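Local coordinates for suppressor protein STP22 of temperature-sensitive alpha-factor receptor and arginine permease (PDB 3R3Q) that probably serves, as the Vps23 subunit of ESCRT-I, in endosomal protein sorting, its N-terminal UEV domain being linked to recruitment by ESCRT-0, at residues M87-P98 with P138-V147. The protein carries 1 engineered substitution. Numbering follows the deposited sequence.
Sequences MWVPSMYPVKPP and PAAMNLIMVV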
ATOM      1  N   MET A  87       1.703   2.833   2.411  1.00  7.73           N
ATOM      2  CA  MET A  87       0.247   2.702   2.466  1.00  7.21           C
ATOM      3  C   MET A  87      -0.259   3.323   3.765  1.00  8.73           C
ATOM      4  O   MET A  87       0.407   3.240   4.804  1.00  9.29           O
ATOM      5  CB  MET A  87      -0.155   1.211   2.420  1.00 10.64           C
ATOM      6  CG  MET A  87      -1.624   0.875   2.796  1.00 14.82           C
ATOM      7  SD  MET A  87      -1.976  -0.911   2.903  1.00 17.26           S
ATOM      8  CE  MET A  87      -1.935  -1.349   1.174  1.00 16.05           C
ATOM      9  N   TRP A  88      -1.437   3.932   3.707  1.00  8.13           N
ATOM     10  CA  TRP A  88      -2.091   4.451   4.892  1.00  7.53           C
ATOM     11  C   TRP A  88      -3.465   3.825   4.990  1.00  8.39           C
ATOM     12  O   TRP A  88      -4.206   3.807   4.010  1.00  9.29           O
ATOM     13  CB  TRP A  88      -2.278   5.957   4.768  1.00  9.58           C
ATOM     14  CG  TRP A  88      -1.012   6.730   4.694  1.00  9.56           C
ATOM     15  CD1 TRP A  88      -0.230   6.938   3.583  1.00  9.71           C
ATOM     16  CD2 TRP A  88      -0.385   7.441   5.764  1.00  9.10           C
ATOM     17  NE1 TRP A  88       0.845   7.729   3.910  1.00 11.38           N
ATOM     18  CE2 TRP A  88       0.772   8.049   5.241  1.00 10.76           C
ATOM     19  CE3 TRP A  88      -0.692   7.622   7.120  1.00 10.68           C
ATOM     20  CZ2 TRP A  88       1.621   8.835   6.022  1.00 13.22           C
ATOM     21  CZ3 TRP A  88       0.145   8.405   7.889  1.00 11.55           C
ATOM     22  CH2 TRP A  88       1.291   8.999   7.340  1.00 13.42           C
ATOM     23  N   VAL A  89      -3.804   3.301   6.164  1.00  7.29           N
ATOM     24  CA  VAL A  89      -5.109   2.675   6.347  1.00  6.99           C
ATOM     25  C   VAL A  89      -6.062   3.692   6.995  1.00  6.81           C
ATOM     26  O   VAL A  89      -5.845   4.108   8.128  1.00  7.55           O
ATOM     27  CB  VAL A  89      -5.001   1.404   7.208  1.00  7.39           C
ATOM     28  CG1 VAL A  89      -6.332   0.666   7.224  1.00  8.73           C
ATOM     29  CG2 VAL A  89      -3.901   0.493   6.666  1.00 10.17           C
ATOM     30  N   PRO A  90      -7.103   4.107   6.272  1.00  6.91           N
ATOM     31  CA  PRO A  90      -8.009   5.111   6.839  1.00  7.75           C
ATOM     32  C   PRO A  90      -8.860   4.556   7.988  1.00  7.30           C
ATOM     33  O   PRO A  90      -9.134   3.349   8.071  1.00  7.71           O
ATOM     34  CB  PRO A  90      -8.900   5.484   5.644  1.00  8.85           C
ATOM     35  CG  PRO A  90      -8.959   4.214   4.836  1.00 10.82           C
ATOM     36  CD  PRO A  90      -7.547   3.655   4.936  1.00  8.49           C
ATOM     37  N   SER A  91      -9.304   5.454   8.863  1.00  8.33           N
ATOM     38  CA  SER A  91     -10.005   5.034  10.064  1.00  8.31           C
ATOM     39  C   SER A  91     -11.322   4.301   9.774  1.00  8.47           C
ATOM     40  O   SER A  91     -11.806   3.538  10.614  1.00  8.96           O
ATOM     41  CB  SER A  91     -10.219   6.231  11.003  1.00  7.96           C
ATOM     42  OG  SER A  91     -10.965   7.255  10.360  1.00  9.60           O
ATOM     43  N   MET A  92     -11.890   4.514   8.588  1.00  8.71           N
ATOM     44  CA  MET A  92     -13.121   3.828   8.196  1.00  8.26           C
ATOM     45  C   MET A  92     -12.902   2.547   7.398  1.00 10.53           C
ATOM     46  O   MET A  92     -13.861   1.986   6.866  1.00 10.91           O
ATOM     47  CB  MET A  92     -14.041   4.771   7.413  1.00 12.14           C
ATOM     48  CG  MET A  92     -14.710   5.811   8.295  1.00 14.10           C
ATOM     49  SD  MET A  92     -15.863   5.073   9.474  1.00 20.97           S
ATOM     50  CE  MET A  92     -17.057   4.323   8.367  1.00 25.93           C
ATOM     51  N   TYR A  93     -11.659   2.083   7.309  1.00  8.05           N
ATOM     52  CA  TYR A  93     -11.373   0.811   6.630  1.00  9.28           C
ATOM     53  C   TYR A  93     -12.284  -0.299   7.183  1.00  8.13           C
ATOM     54  O   TYR A  93     -12.454  -0.395   8.389  1.00  8.52           O
ATOM     55  CB  TYR A  93      -9.888   0.433   6.792  1.00  8.94           C
ATOM     56  CG  TYR A  93      -9.548  -0.849   6.082  1.00  7.32           C
ATOM     57  CD1 TYR A  93      -9.324  -0.864   4.721  1.00  7.49           C
ATOM     58  CD2 TYR A  93      -9.492  -2.060   6.777  1.00  7.45           C
ATOM     59  CE1 TYR A  93      -9.047  -2.040   4.057  1.00  6.97           C
ATOM     60  CE2 TYR A  93      -9.213  -3.251   6.122  1.00  6.91           C
ATOM     61  CZ  TYR A  93      -8.999  -3.228   4.756  1.00  6.32           C
ATOM     62  OH  TYR A  93      -8.725  -4.392   4.068  1.00  6.58           O
ATOM     63  N   PRO A  94     -12.861  -1.156   6.320  1.00  7.91           N
ATOM     64  CA  PRO A  94     -12.678  -1.290   4.873  1.00  8.61           C
ATOM     65  C   PRO A  94     -13.700  -0.527   4.044  1.00  8.97           C
ATOM     66  O   PRO A  94     -13.694  -0.701   2.826  1.00 10.99           O
ATOM     67  CB  PRO A  94     -12.878  -2.789   4.655  1.00 10.75           C
ATOM     68  CG  PRO A  94     -13.937  -3.137   5.645  1.00  8.99           C
ATOM     69  CD  PRO A  94     -13.591  -2.313   6.879  1.00 10.00           C
ATOM     70  N   VAL A  95     -14.559   0.276   4.660  1.00  8.92           N
ATOM     71  CA  VAL A  95     -15.503   1.078   3.887  1.00  9.40           C
ATOM     72  C   VAL A  95     -14.742   2.016   2.964  1.00 10.65           C
ATOM     73  O   VAL A  95     -15.118   2.218   1.809  1.00 13.47           O
ATOM     74  CB  VAL A  95     -16.440   1.872   4.803  1.00 10.69           C
ATOM     75  CG1 VAL A  95     -17.366   2.761   3.979  1.00 14.86           C
ATOM     76  CG2 VAL A  95     -17.249   0.920   5.667  1.00 14.59           C
ATOM     77  N   LYS A  96     -13.665   2.588   3.483  1.00  9.99           N
ATOM     78  CA  LYS A  96     -12.740   3.362   2.675  1.00 11.41           C
ATOM     79  C   LYS A  96     -11.479   2.551   2.450  1.00 11.76           C
ATOM     80  O   LYS A  96     -10.978   1.914   3.374  1.00 11.13           O
ATOM     81  CB  LYS A  96     -12.392   4.662   3.388  1.00 12.14           C
ATOM     82  CG  LYS A  96     -13.601   5.565   3.601  1.00 17.09           C
ATOM     83  CD  LYS A  96     -13.193   6.966   4.026  1.00 27.67           C
ATOM     84  CE  LYS A  96     -14.411   7.862   4.182  1.00 37.88           C
ATOM     85  NZ  LYS A  96     -14.029   9.265   4.513  1.00 39.16           N
ATOM     86  N   PRO A  97     -10.951   2.574   1.224  1.00  8.71           N
ATOM     87  CA  PRO A  97      -9.763   1.785   0.901  1.00 10.51           C
ATOM     88  C   PRO A  97      -8.488   2.472   1.382  1.00  9.97           C
ATOM     89  O   PRO A  97      -8.512   3.673   1.694  1.00 10.65           O
ATOM     90  CB  PRO A  97      -9.781   1.761  -0.629  1.00 12.26           C
ATOM     91  CG  PRO A  97     -10.385   3.058  -0.992  1.00 13.95           C
ATOM     92  CD  PRO A  97     -11.460   3.301   0.044  1.00 13.47           C
ATOM     93  N   PRO A  98      -7.375   1.735   1.416  1.00 10.35           N
ATOM     94  CA  PRO A  98      -6.089   2.344   1.763  1.00 10.04           C
ATOM     95  C   PRO A  98      -5.653   3.395   0.745  1.00  9.97           C
ATOM     96  O   PRO A  98      -6.021   3.307  -0.434  1.00 12.85           O
ATOM     97  CB  PRO A  98      -5.123   1.158   1.707  1.00 12.13           C
ATOM     98  CG  PRO A  98      -5.755   0.226   0.706  1.00 11.33           C
ATOM     99  CD  PRO A  98      -7.222   0.325   1.024  1.00 12.67           C
ATOM    100  N   PRO A 138     -16.050  -2.942  -0.246  1.00  8.13           N
ATOM    101  CA  PRO A 138     -15.565  -3.110   1.133  1.00  8.69           C
ATOM    102  C   PRO A 138     -15.675  -4.524   1.692  1.00  9.28           C
ATOM    103  O   PRO A 138     -14.710  -5.031   2.273  1.00  9.91           O
ATOM    104  CB  PRO A 138     -16.466  -2.163   1.923  1.00  9.88           C
ATOM    105  CG  PRO A 138     -16.700  -1.035   0.970  1.00 10.79           C
ATOM    106  CD  PRO A 138     -16.771  -1.665  -0.414  1.00  9.80           C
ATOM    107  N   ALA A 139     -16.833  -5.151   1.536  1.00  9.66           N
ATOM    108  CA  ALA A 139     -17.054  -6.444   2.164  1.00 12.10           C
ATOM    109  C   ALA A 139     -16.172  -7.543   1.564  1.00 10.42           C
ATOM    110  O   ALA A 139     -15.808  -8.501   2.251  1.00 10.83           O
ATOM    111  CB  ALA A 139     -18.528  -6.823   2.063  1.00 11.92           C
ATOM    112  N   ALA A 140     -15.803  -7.390   0.296  1.00  7.92           N
ATOM    113  CA  ALA A 140     -15.210  -8.476  -0.461  1.00  7.41           C
ATOM    114  C   ALA A 140     -13.770  -8.222  -0.889  1.00  9.09           C
ATOM    115  O   ALA A 140     -13.194  -9.011  -1.641  1.00 11.21           O
ATOM    116  CB  ALA A 140     -16.071  -8.776  -1.683  1.00  9.88           C
ATOM    117  N   MET A 141     -13.189  -7.126  -0.406  1.00  7.82           N
ATOM    118  CA  MET A 141     -11.812  -6.807  -0.761  1.00  7.44           C
ATOM    119  C   MET A 141     -10.954  -6.601   0.485  1.00  9.06           C
ATOM    120  O   MET A 141     -11.475  -6.541   1.598  1.00 11.92           O
ATOM    121  CB  MET A 141     -11.794  -5.579  -1.672  1.00  7.13           C
ATOM    122  CG  MET A 141     -12.500  -5.850  -3.004  1.00  8.40           C
ATOM    123  SD  MET A 141     -12.307  -4.458  -4.112  1.00  8.63           S
ATOM    124  CE  MET A 141     -12.976  -5.147  -5.617  1.00  7.59           C
ATOM    125  N   ASN A 142      -9.643  -6.492   0.303  1.00  6.62           N
ATOM    126  CA  ASN A 142      -8.741  -6.361   1.441  1.00  6.83           C
ATOM    127  C   ASN A 142      -7.429  -5.707   1.015  1.00  9.03           C
ATOM    128  O   ASN A 142      -7.288  -5.302  -0.136  1.00  8.48           O
ATOM    129  CB  ASN A 142      -8.514  -7.729   2.100  1.00  7.03           C
ATOM    130  CG  ASN A 142      -7.866  -8.731   1.170  1.00  8.96           C
ATOM    131  OD1 ASN A 142      -7.030  -8.379   0.339  1.00 10.77           O
ATOM    132  ND2 ASN A 142      -8.262  -9.989   1.290  1.00 13.73           N
ATOM    133  N   LEU A 143      -6.496  -5.557   1.950  1.00  7.37           N
ATOM    134  CA  LEU A 143      -5.238  -4.865   1.667  1.00  7.71           C
ATOM    135  C   LEU A 143      -4.338  -5.667   0.739  1.00  6.83           C
ATOM    136  O   LEU A 143      -3.646  -5.099  -0.114  1.00  8.37           O
ATOM    137  CB  LEU A 143      -4.503  -4.547   2.969  1.00  6.52           C
ATOM    138  CG  LEU A 143      -5.278  -3.697   3.977  1.00  7.67           C
ATOM    139  CD1 LEU A 143      -4.490  -3.600   5.272  1.00  9.60           C
ATOM    140  CD2 LEU A 143      -5.552  -2.298   3.424  1.00 10.11           C
ATOM    141  N   ILE A 144      -4.345  -6.987   0.898  1.00  7.71           N
ATOM    142  CA  ILE A 144      -3.547  -7.847   0.026  1.00  8.35           C
ATOM    143  C   ILE A 144      -3.931  -7.654  -1.442  1.00  8.65           C
ATOM    144  O   ILE A 144      -3.059  -7.563  -2.312  1.00  9.38           O
ATOM    145  CB  ILE A 144      -3.689  -9.318   0.419  1.00  9.53           C
ATOM    146  CG1 ILE A 144      -2.971  -9.585   1.742  1.00  8.88           C
ATOM    147  CG2 ILE A 144      -3.117 -10.223  -0.664  1.00 12.68           C
ATOM    148  CD1 ILE A 144      -3.360 -10.901   2.379  1.00 13.69           C
ATOM    149  N   MET A 145      -5.230  -7.583  -1.718  1.00  9.04           N
ATOM    150  CA  MET A 145      -5.691  -7.396  -3.094  1.00  8.23           C
ATOM    151  C   MET A 145      -5.183  -6.092  -3.681  1.00 10.25           C
ATOM    152  O   MET A 145      -4.860  -6.037  -4.865  1.00 10.48           O
ATOM    153  CB  MET A 145      -7.213  -7.464  -3.159  1.00  9.45           C
ATOM    154  CG  MET A 145      -7.750  -8.840  -2.818  1.00 10.10           C
ATOM    155  SD  MET A 145      -9.550  -8.827  -2.843  1.00 13.11           S
ATOM    156  CE  MET A 145      -9.879  -8.658  -4.590  1.00 24.62           C
ATOM    157  N   VAL A 146      -5.106  -5.046  -2.860  1.00  8.46           N
ATOM    158  CA  VAL A 146      -4.625  -3.759  -3.339  1.00  8.67           C
ATOM    159  C   VAL A 146      -3.149  -3.872  -3.731  1.00  9.42           C
ATOM    160  O   VAL A 146      -2.741  -3.391  -4.792  1.00  9.88           O
ATOM    161  CB  VAL A 146      -4.843  -2.631  -2.304  1.00  9.41           C
ATOM    162  CG1 VAL A 146      -4.226  -1.344  -2.803  1.00 11.00           C
ATOM    163  CG2 VAL A 146      -6.344  -2.418  -2.043  1.00 10.26           C
ATOM    164  N   VAL A 147      -2.346  -4.509  -2.882  1.00  8.97           N
ATOM    165  CA  VAL A 147      -0.930  -4.674  -3.184  1.00  9.06           C
ATOM    166  C   VAL A 147      -0.701  -5.605  -4.382  1.00  9.52           C
ATOM    167  O   VAL A 147       0.154  -5.330  -5.220  1.00  9.27           O
ATOM    168  CB  VAL A 147      -0.153  -5.135  -1.947  1.00  9.27           C
ATOM    169  CG1 VAL A 147       1.276  -5.457  -2.311  1.00 11.46           C
ATOM    170  CG2 VAL A 147      -0.222  -4.040  -0.878  1.00 10.08           C
TER
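L143 fills the space between Y93, P98 and M87, and apolar contacts dominate. Its CD2 methyl lies 3.6 Å from CE1 of Y93, meeting the ring obliquely, and 3.7 Å from CG of P98, while M87 SD reaches the same methyl. Beyond it, M87 bends at chi3 (-72°), turning CE to within 3.8 Å of V147 CG2; CG of the P98 ring also touches V146 CG2. At the other end P138 packs on backbone, its CB 3.3 Å from P94 O, a carbonyl hydrogen-bonded to W136.

Among the polar groups, Y93 stands with CG anti to its N (chi1 -179°), which carries OH to the start of helix 143-152, 3.3 Å from N142 CA. This hydroxyl is hydrogen-bonded to D36 of helix 30-43, and P94 CB covers one ring face, across the cis peptide. A leucine in place of Y93 would probably leave D36 without this partner and P94 and L143 without the ring between them. N142 N-caps the helix: its OD1 accepts from M145 N at 2.8 Å (162°).

The contact thus joins the loop after strand 82-88 to the C-terminal helix of the UEV domain, a ubiquitin-conjugating-enzyme-like fold.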